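Local coordinates for protein triacylglycerol lipase (Rhizopus niveus, PDB 1LGY) that hydrolyses the ester bonds of triglycerides and of their partial glycerides with strong 1,3-positional specificity, releasing fatty acids, at residues Thr54-Leu59 with Ile76-Arg81; Ser61-Tyr66 with Leu113-Gln118; Ala149-Ala154 with Ile172-Gly177. All coordinates share one frame; numbering follows the deposited sequence.

Contact 1 (Thr54-Leu59 with Ile76-Arg81); sequences TTFTSL and IYLVFR
Phe56 and Phe80 meet over one face of the sheet, and Leu78 joins them from the side. Their strands are not neighbours. Strand 63-70 runs between 51-58 and 75-81, so the nearest alpha carbons, those of Phe56 and Phe80, are 9.6 Å apart. No hydrogen bond crosses this contact; it is made by apolar side chains alone.

Phe56 gives up the largest area. Its first torsion (chi1 42°) puts CG between the backbone N and the carbonyl carbon. This swings the ring over the intervening strand 63-70, with CE1 3.6 Å from Gly65 CA. Gly65 pairs with Phe56 through the backbone and has no side chain to stand in the way. The far corner of the ring then reaches the other strand. Phe56 CZ lies 3.8 Å from Phe80 CE2, and Phe56 CE1 is 3.9 Å from the same carbon. The ring planes are inclined at 56° with centroids 5.9 Å apart, an oblique pairing that is neither a parallel stack nor a T-shaped one. Both Phe80 CE2 and the Leu78 methyl CD2 come to the edge of the Phe56 ring. Leu78 CD2 is 4.3 Å from Phe56 CZ, a lighter touch than that of Phe80.

All three residues are buried. Helix 110-133 lies over Phe56 through Asp122 and Tyr123. Phe80 and Leu78 pack against Ala154 of helix 146-161 and against Val141 of the next strand. The Phe80 side chain also touches residues of the nucleophile elbow and is about 9 Å from that of Ser145. The arrangement is side-chain packing between next-but-one strands beneath covering helices, at one antiparallel end of the mixed central sheet of an alpha/beta-hydrolase fold, where 51-58 is the outermost strand.

Contact 2 (Ser61-Tyr66 with Leu113-Gln118); sequences SDTNGY and LSSYEQ
Ser61 and Ser115 bring the two backbones closest, with their CA atoms 6.2 Å apart. Ser61 lies in the turn that leads into strand 63-70, and Ser115 lies on helix 110-133. In the turn, Asp62 and Thr63 both face Ser58 in a G1 beta bulge. Asp62 takes a positive phi of 46°.

The side chains of Ser61 and Thr63 point to the helix. Ser61 CB rests 3.6 Å from Ser115 OG, while Thr63 OG1 sits 3.7 Å from Ser115 CB. Gln118 reaches in one turn further along, its chain extended beyond CG, and brings NE2 within 2.6 Å of Ser61 OG. NE2 also makes a weak hydrogen bond with Ser58 OG. Ser61 OG and Thr63 OG1 share a hydrogen bond of 3.2 Å, and Ser61 OG also bonds Ser58 OG. Ser115 OG is turned back to Gly111 O of its own helix. Behind the turn, Asn64 ND2 bonds Asp62 OD1 from above the carboxylate plane.

The contact is partly buried. It joins the hairpin turn between strands 51-58 and 63-70 to one flank of helix 110-133. Tyr116 points away from the turn and packs on Gln150 and Ala154 of helix 146-161.

Contact 3 (Ala149-Ala154 with Ile172-Gly177); sequences AQALLA and IFTVGG
Leu152 and Ile172 make the closest touch between this helix and strand, CD1 to CD1 at 3.8 Å. Leu152 gets there by placing CG anti to its own N (chi1 175°), which sends CD1 out to the end methyl of Ile172; the two side chains meet at a slant. The other branch of Ile172 is used as well. Its CG2 lies 4.3 Å from Ala151 CB and 4.1 Å from Ala151 O. Ile172 thus meets two successive residues of the helix with two different methyls. Ala151 CB is also 4.2 Å from Thr174 CG2, because it points at the strand between the two side chains that face it.

The axes of helix segment 149-154 and strand segment 172-175 pass 8.3 Å apart and run nearly antiparallel, at 167°. This is the helix-to-strand packing of a beta-alpha-beta crossover, in which strand 138-144, helix 146-161 and strand 170-175 follow one another. The nucleophile Ser145 sits at the elbow between the first strand and the helix, as in other alpha/beta hydrolases.

Towards the end of the strand the packing becomes loose. Gly176 and Gly177 follow the strand in a loop, and neither comes into close contact with the helix. Ala149 points the other way, and its CB touches Phe112 and Val180. The loose end is still buried within the protein. On the tight side, Phe196 of strand 196-201 packs against Leu152, Ile172 and Thr174. Phe173 points to the opposite face of the sheet, where its ring meets that of Tyr20.

Overall arrangement
The three contacts are built on one mixed sheet and on the two helices that cover the same face of it. Contacts 1 and 2 have centres 9 Å apart and share the hairpin of strands 51-58 and 63-70. Ser58 N lies 2.8 Å from Thr63 O, a probable hydrogen bond. Contact 3 is 13 Å from contact 1, centre to centre, and meets it where Phe80 CG lies 3.6 Å from Gln150 CB. Contact 2 reaches contact 3 where Tyr116 CA lies 3.4 Å from Gln150 OE1; their centres are 12 Å apart. The side chain of the catalytic Ser145 is about 9 Å from those of Phe80 and Thr174 and about 11 Å from that of Thr63.

Contact 1 (Thr54-Leu59 with Ile76-Arg81)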
loop_
_atom_site.group_PDB
_atom_site.type_symbol
_atom_site.label_atom_id
_atom_site.label_comp_id
_atom_site.label_asym_id
_atom_site.label_seq_id
_atom_site.Cartn_x
_atom_site.Cartn_y
_atom_site.Cartn_z
ATOM N N THR A 54 -5.331 -4.169 -16.877
ATOM C CA THR A 54 -4.085 -3.675 -17.427
ATOM C C THR A 54 -2.914 -4.016 -16.522
ATOM O O THR A 54 -3.115 -4.344 -15.362
ATOM C CB THR A 54 -4.188 -2.149 -17.606
ATOM O OG1 THR A 54 -3.391 -1.938 -18.752
ATOM C CG2 THR A 54 -3.680 -1.254 -16.452
ATOM N N THR A 55 -1.674 -3.956 -16.988
ATOM C CA THR A 55 -0.511 -3.953 -16.104
ATOM C C THR A 55 0.330 -2.823 -16.645
ATOM O O THR A 55 0.202 -2.524 -17.830
ATOM C CB THR A 55 0.288 -5.239 -16.174
ATOM O OG1 THR A 55 0.889 -5.263 -17.462
ATOM C CG2 THR A 55 -0.570 -6.491 -15.971
ATOM N N PHE A 56 1.157 -2.132 -15.858
ATOM C CA PHE A 56 2.054 -1.097 -16.348
ATOM C C PHE A 56 3.353 -1.321 -15.581
ATOM O O PHE A 56 3.369 -1.711 -14.401
ATOM C CB PHE A 56 1.552 0.333 -16.069
ATOM C CG PHE A 56 0.960 0.549 -14.687
ATOM C CD1 PHE A 56 1.774 0.815 -13.571
ATOM C CD2 PHE A 56 -0.414 0.389 -14.507
ATOM C CE1 PHE A 56 1.210 0.903 -12.295
ATOM C CE2 PHE A 56 -0.961 0.478 -13.217
ATOM C CZ PHE A 56 -0.150 0.733 -12.108
ATOM N N THR A 57 4.444 -1.060 -16.310
ATOM C CA THR A 57 5.772 -1.248 -15.765
ATOM C C THR A 57 6.594 0.007 -16.011
ATOM O O THR A 57 6.557 0.564 -17.100
ATOM C CB THR A 57 6.413 -2.410 -16.466
ATOM O OG1 THR A 57 5.629 -3.562 -16.180
ATOM C CG2 THR A 57 7.854 -2.570 -16.051
ATOM N N SER A 58 7.404 0.457 -15.063
ATOM C CA SER A 58 8.256 1.605 -15.311
ATOM C C SER A 58 9.650 1.060 -15.292
ATOM O O SER A 58 10.138 0.789 -14.217
ATOM C CB SER A 58 8.095 2.677 -14.219
ATOM O OG SER A 58 9.046 3.734 -14.331
ATOM N N LEU A 59 10.324 0.937 -16.440
ATOM C CA LEU A 59 11.637 0.357 -16.466
ATOM C C LEU A 59 12.674 1.201 -15.776
ATOM O O LEU A 59 13.623 0.643 -15.190
ATOM C CB LEU A 59 12.020 0.119 -17.882
ATOM C CG LEU A 59 11.136 -0.798 -18.687
ATOM C CD1 LEU A 59 11.799 -1.043 -19.976
ATOM C CD2 LEU A 59 10.924 -2.125 -17.999
ATOM N N ILE A 76 -12.656 -3.214 -7.979
ATOM C CA ILE A 76 -11.637 -2.841 -8.919
ATOM C C ILE A 76 -10.465 -2.621 -7.998
ATOM O O ILE A 76 -10.511 -1.746 -7.134
ATOM C CB ILE A 76 -11.928 -1.523 -9.598
ATOM C CG1 ILE A 76 -13.243 -1.592 -10.288
ATOM C CG2 ILE A 76 -10.833 -1.231 -10.621
ATOM C CD1 ILE A 76 -13.761 -0.177 -10.403
ATOM N N TYR A 77 -9.436 -3.439 -8.190
ATOM C CA TYR A 77 -8.232 -3.423 -7.381
ATOM C C TYR A 77 -7.134 -2.665 -8.080
ATOM O O TYR A 77 -6.976 -2.891 -9.269
ATOM C CB TYR A 77 -7.726 -4.843 -7.143
ATOM C CG TYR A 77 -8.569 -5.685 -6.192
ATOM C CD1 TYR A 77 -8.399 -5.540 -4.815
ATOM C CD2 TYR A 77 -9.491 -6.605 -6.678
ATOM C CE1 TYR A 77 -9.141 -6.298 -3.922
ATOM C CE2 TYR A 77 -10.234 -7.380 -5.785
ATOM C CZ TYR A 77 -10.049 -7.211 -4.422
ATOM O OH TYR A 77 -10.784 -7.949 -3.535
ATOM N N LEU A 78 -6.364 -1.802 -7.415
ATOM C CA LEU A 78 -5.247 -1.133 -8.050
ATOM C C LEU A 78 -4.089 -1.653 -7.199
ATOM O O LEU A 78 -4.135 -1.474 -5.977
ATOM C CB LEU A 78 -5.346 0.316 -7.869
ATOM C CG LEU A 78 -4.842 1.365 -8.854
ATOM C CD1 LEU A 78 -4.730 2.645 -8.029
ATOM C CD2 LEU A 78 -3.530 1.009 -9.540
ATOM N N VAL A 79 -3.065 -2.337 -7.763
ATOM C CA VAL A 79 -2.047 -2.971 -6.925
ATOM C C VAL A 79 -0.706 -2.496 -7.378
ATOM O O VAL A 79 -0.447 -2.485 -8.570
ATOM C CB VAL A 79 -2.159 -4.521 -7.062
ATOM C CG1 VAL A 79 -1.032 -5.265 -6.359
ATOM C CG2 VAL A 79 -3.486 -4.949 -6.439
ATOM N N PHE A 80 0.185 -2.158 -6.459
ATOM C CA PHE A 80 1.537 -1.715 -6.829
ATOM C C PHE A 80 2.659 -2.494 -6.170
ATOM O O PHE A 80 2.477 -3.184 -5.171
ATOM C CB PHE A 80 1.824 -0.278 -6.448
ATOM C CG PHE A 80 0.958 0.786 -7.072
ATOM C CD1 PHE A 80 -0.241 1.120 -6.464
ATOM C CD2 PHE A 80 1.367 1.424 -8.252
ATOM C CE1 PHE A 80 -1.043 2.095 -7.035
ATOM C CE2 PHE A 80 0.540 2.401 -8.799
ATOM C CZ PHE A 80 -0.662 2.735 -8.197
ATOM N N ARG A 81 3.854 -2.339 -6.770
ATOM C CA ARG A 81 5.107 -2.793 -6.156
ATOM C C ARG A 81 6.266 -2.001 -6.761
ATOM O O ARG A 81 6.203 -1.588 -7.915
ATOM C CB ARG A 81 5.405 -4.256 -6.422
ATOM C CG ARG A 81 5.716 -4.594 -7.869
ATOM C CD ARG A 81 6.349 -5.939 -7.947
ATOM N NE ARG A 81 7.030 -6.006 -9.204
ATOM C CZ ARG A 81 8.348 -5.966 -9.190
ATOM N NH1 ARG A 81 9.054 -5.869 -8.077
ATOM N NH2 ARG A 81 9.001 -6.036 -10.321
#

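Contact 2 (Ser61-Tyr66 with Leu113-Gln118)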
loop_
_atom_site.group_PDB
_atom_site.type_symbol
_atom_site.label_atom_id
_atom_site.label_comp_id
_atom_site.label_asym_id
_atom_site.label_seq_id
_atom_site.Cartn_x
_atom_site.Cartn_y
_atom_site.Cartn_z
ATOM N N SER A 61 12.230 3.318 -12.862
ATOM C CA SER A 61 12.211 2.999 -11.426
ATOM C C SER A 61 11.740 1.594 -10.959
ATOM O O SER A 61 11.641 1.281 -9.770
ATOM C CB SER A 61 11.351 4.044 -10.767
ATOM O OG SER A 61 10.089 4.100 -11.416
ATOM N N ASP A 62 11.474 0.672 -11.868
ATOM C CA ASP A 62 10.882 -0.645 -11.606
ATOM C C ASP A 62 9.655 -0.655 -10.678
ATOM O O ASP A 62 9.410 -1.488 -9.808
ATOM C CB ASP A 62 11.980 -1.575 -11.087
ATOM C CG ASP A 62 11.581 -3.056 -11.131
ATOM O OD1 ASP A 62 10.910 -3.553 -12.054
ATOM O OD2 ASP A 62 11.949 -3.730 -10.182
ATOM N N THR A 63 8.814 0.302 -10.982
ATOM C CA THR A 63 7.544 0.465 -10.335
ATOM C C THR A 63 6.606 -0.342 -11.242
ATOM O O THR A 63 6.494 -0.138 -12.443
ATOM C CB THR A 63 7.260 2.030 -10.284
ATOM O OG1 THR A 63 8.196 2.538 -9.329
ATOM C CG2 THR A 63 5.883 2.462 -9.798
ATOM N N ASN A 64 6.012 -1.418 -10.732
ATOM C CA ASN A 64 5.050 -2.149 -11.532
ATOM C C ASN A 64 3.692 -2.144 -10.863
ATOM O O ASN A 64 3.588 -1.773 -9.707
ATOM C CB ASN A 64 5.499 -3.551 -11.723
ATOM C CG ASN A 64 6.894 -3.626 -12.279
ATOM O OD1 ASN A 64 7.064 -3.983 -13.424
ATOM N ND2 ASN A 64 7.915 -3.329 -11.471
ATOM N N GLY A 65 2.619 -2.451 -11.581
ATOM C CA GLY A 65 1.329 -2.464 -10.949
ATOM C C GLY A 65 0.289 -3.044 -11.860
ATOM O O GLY A 65 0.588 -3.396 -12.997
ATOM N N TYR A 66 -0.947 -3.144 -11.432
ATOM C CA TYR A 66 -1.978 -3.590 -12.342
ATOM C C TYR A 66 -3.380 -3.203 -11.951
ATOM O O TYR A 66 -3.644 -2.969 -10.779
ATOM C CB TYR A 66 -1.929 -5.078 -12.468
ATOM C CG TYR A 66 -2.188 -5.885 -11.209
ATOM C CD1 TYR A 66 -3.494 -6.214 -10.830
ATOM C CD2 TYR A 66 -1.107 -6.355 -10.464
ATOM C CE1 TYR A 66 -3.728 -7.015 -9.706
ATOM C CE2 TYR A 66 -1.332 -7.164 -9.340
ATOM C CZ TYR A 66 -2.640 -7.476 -8.982
ATOM O OH TYR A 66 -2.873 -8.220 -7.856
ATOM N N LEU A 113 7.292 10.187 -5.051
ATOM C CA LEU A 113 6.499 11.030 -5.907
ATOM C C LEU A 113 7.054 11.002 -7.325
ATOM O O LEU A 113 6.228 10.779 -8.202
ATOM C CB LEU A 113 6.497 12.448 -5.375
ATOM C CG LEU A 113 5.543 13.289 -6.148
ATOM C CD1 LEU A 113 4.100 12.852 -5.943
ATOM C CD2 LEU A 113 5.772 14.688 -5.703
ATOM N N SER A 114 8.340 11.177 -7.696
ATOM C CA SER A 114 8.735 10.988 -9.087
ATOM C C SER A 114 8.491 9.588 -9.642
ATOM O O SER A 114 8.262 9.460 -10.828
ATOM C CB SER A 114 10.232 11.300 -9.363
ATOM O OG SER A 114 11.208 10.440 -8.779
ATOM N N SER A 115 8.490 8.500 -8.883
ATOM C CA SER A 115 8.073 7.210 -9.430
ATOM C C SER A 115 6.575 7.232 -9.660
ATOM O O SER A 115 6.078 6.590 -10.578
ATOM C CB SER A 115 8.355 6.112 -8.493
ATOM O OG SER A 115 9.752 6.086 -8.297
ATOM N N TYR A 116 5.825 8.037 -8.903
ATOM C CA TYR A 116 4.379 8.030 -9.051
ATOM C C TYR A 116 3.928 8.746 -10.319
ATOM O O TYR A 116 3.054 8.273 -11.056
ATOM C CB TYR A 116 3.807 8.652 -7.804
ATOM C CG TYR A 116 2.303 8.679 -7.927
ATOM C CD1 TYR A 116 1.536 7.488 -7.891
ATOM C CD2 TYR A 116 1.707 9.906 -8.203
ATOM C CE1 TYR A 116 0.164 7.547 -8.160
ATOM C CE2 TYR A 116 0.345 9.958 -8.468
ATOM C CZ TYR A 116 -0.404 8.793 -8.452
ATOM O OH TYR A 116 -1.729 8.909 -8.794
ATOM N N GLU A 117 4.566 9.870 -10.615
ATOM C CA GLU A 117 4.247 10.640 -11.798
ATOM C C GLU A 117 4.616 9.825 -12.985
ATOM O O GLU A 117 4.018 10.037 -14.037
ATOM C CB GLU A 117 5.026 11.939 -11.945
ATOM C CG GLU A 117 4.508 13.127 -11.174
ATOM C CD GLU A 117 5.576 14.067 -10.640
ATOM O OE1 GLU A 117 6.641 14.265 -11.226
ATOM O OE2 GLU A 117 5.331 14.624 -9.589
ATOM N N GLN A 118 5.549 8.879 -12.842
ATOM C CA GLN A 118 5.922 8.057 -13.991
ATOM C C GLN A 118 4.895 7.058 -14.421
ATOM O O GLN A 118 4.930 6.579 -15.550
ATOM C CB GLN A 118 7.165 7.307 -13.707
ATOM C CG GLN A 118 8.403 8.172 -13.909
ATOM C CD GLN A 118 9.615 7.610 -13.188
ATOM O OE1 GLN A 118 10.577 8.333 -12.977
ATOM N NE2 GLN A 118 9.667 6.350 -12.729
#

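Contact 3 (Ala149-Ala154 with Ile172-Gly177)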
loop_
_atom_site.group_PDB
_atom_site.type_symbol
_atom_site.label_atom_id
_atom_site.label_comp_id
_atom_site.label_asym_id
_atom_site.label_seq_id
_atom_site.Cartn_x
_atom_site.Cartn_y
_atom_site.Cartn_z
ATOM N N ALA A 149 3.951 3.066 -0.782
ATOM C CA ALA A 149 4.006 4.484 -0.923
ATOM C C ALA A 149 3.195 4.864 -2.136
ATOM O O ALA A 149 2.475 5.859 -2.072
ATOM C CB ALA A 149 5.388 4.984 -1.157
ATOM N N GLN A 150 3.265 4.097 -3.223
ATOM C CA GLN A 150 2.503 4.389 -4.415
ATOM C C GLN A 150 1.018 4.303 -4.190
ATOM O O GLN A 150 0.282 5.137 -4.730
ATOM C CB GLN A 150 2.756 3.445 -5.537
ATOM C CG GLN A 150 4.169 3.238 -6.008
ATOM C CD GLN A 150 4.883 4.550 -6.163
ATOM O OE1 GLN A 150 4.489 5.430 -6.930
ATOM N NE2 GLN A 150 5.975 4.650 -5.394
ATOM N N ALA A 151 0.609 3.311 -3.378
ATOM C CA ALA A 151 -0.792 3.097 -3.086
ATOM C C ALA A 151 -1.369 4.244 -2.311
ATOM O O ALA A 151 -2.477 4.679 -2.617
ATOM C CB ALA A 151 -1.056 1.873 -2.239
ATOM N N LEU A 152 -0.635 4.790 -1.337
ATOM C CA LEU A 152 -1.177 5.883 -0.584
ATOM C C LEU A 152 -1.281 7.123 -1.441
ATOM O O LEU A 152 -2.318 7.769 -1.371
ATOM C CB LEU A 152 -0.328 6.123 0.622
ATOM C CG LEU A 152 -0.722 7.344 1.451
ATOM C CD1 LEU A 152 -2.139 7.256 1.943
ATOM C CD2 LEU A 152 0.222 7.431 2.609
ATOM N N LEU A 153 -0.308 7.419 -2.305
ATOM C CA LEU A 153 -0.354 8.589 -3.173
ATOM C C LEU A 153 -1.384 8.364 -4.249
ATOM O O LEU A 153 -1.918 9.336 -4.790
ATOM C CB LEU A 153 0.976 8.821 -3.857
ATOM C CG LEU A 153 2.125 9.225 -2.927
ATOM C CD1 LEU A 153 3.483 8.938 -3.549
ATOM C CD2 LEU A 153 1.965 10.695 -2.629
ATOM N N ALA A 154 -1.654 7.093 -4.581
ATOM C CA ALA A 154 -2.587 6.756 -5.643
ATOM C C ALA A 154 -4.007 6.974 -5.133
ATOM O O ALA A 154 -4.828 7.592 -5.821
ATOM C CB ALA A 154 -2.426 5.283 -6.063
ATOM N N ILE A 172 -7.821 1.952 1.081
ATOM C CA ILE A 172 -6.385 1.843 0.802
ATOM C C ILE A 172 -5.841 0.860 1.808
ATOM O O ILE A 172 -6.137 1.047 2.980
ATOM C CB ILE A 172 -5.536 3.132 1.045
ATOM C CG1 ILE A 172 -5.935 4.275 0.183
ATOM C CG2 ILE A 172 -4.091 2.844 0.624
ATOM C CD1 ILE A 172 -5.375 5.587 0.718
ATOM N N PHE A 173 -5.014 -0.129 1.414
ATOM C CA PHE A 173 -4.429 -1.084 2.351
ATOM C C PHE A 173 -2.955 -1.261 2.115
ATOM O O PHE A 173 -2.625 -1.461 0.954
ATOM C CB PHE A 173 -5.053 -2.436 2.193
ATOM C CG PHE A 173 -6.388 -2.564 2.888
ATOM C CD1 PHE A 173 -7.552 -2.087 2.281
ATOM C CD2 PHE A 173 -6.464 -3.227 4.104
ATOM C CE1 PHE A 173 -8.795 -2.287 2.900
ATOM C CE2 PHE A 173 -7.705 -3.417 4.712
ATOM C CZ PHE A 173 -8.863 -2.952 4.114
ATOM N N THR A 174 -2.021 -1.173 3.058
ATOM C CA THR A 174 -0.651 -1.521 2.701
ATOM C C THR A 174 -0.015 -2.463 3.709
ATOM O O THR A 174 -0.359 -2.453 4.876
ATOM C CB THR A 174 0.279 -0.242 2.571
ATOM O OG1 THR A 174 0.505 0.266 3.879
ATOM C CG2 THR A 174 -0.314 0.883 1.751
ATOM N N VAL A 175 0.872 -3.355 3.319
ATOM C CA VAL A 175 1.648 -4.115 4.295
ATOM C C VAL A 175 3.116 -3.689 4.094
ATOM O O VAL A 175 3.486 -3.534 2.961
ATOM C CB VAL A 175 1.542 -5.678 4.111
ATOM C CG1 VAL A 175 0.171 -6.155 4.497
ATOM C CG2 VAL A 175 1.775 -6.090 2.682
ATOM N N GLY A 176 3.979 -3.416 5.086
ATOM C CA GLY A 176 5.392 -3.064 4.856
ATOM C C GLY A 176 5.647 -1.642 4.351
ATOM O O GLY A 176 6.777 -1.289 4.039
ATOM N N GLY A 177 4.646 -0.765 4.303
ATOM C CA GLY A 177 4.792 0.557 3.732
ATOM C C GLY A 177 5.772 1.482 4.444
ATOM O O GLY A 177 5.709 1.635 5.654
#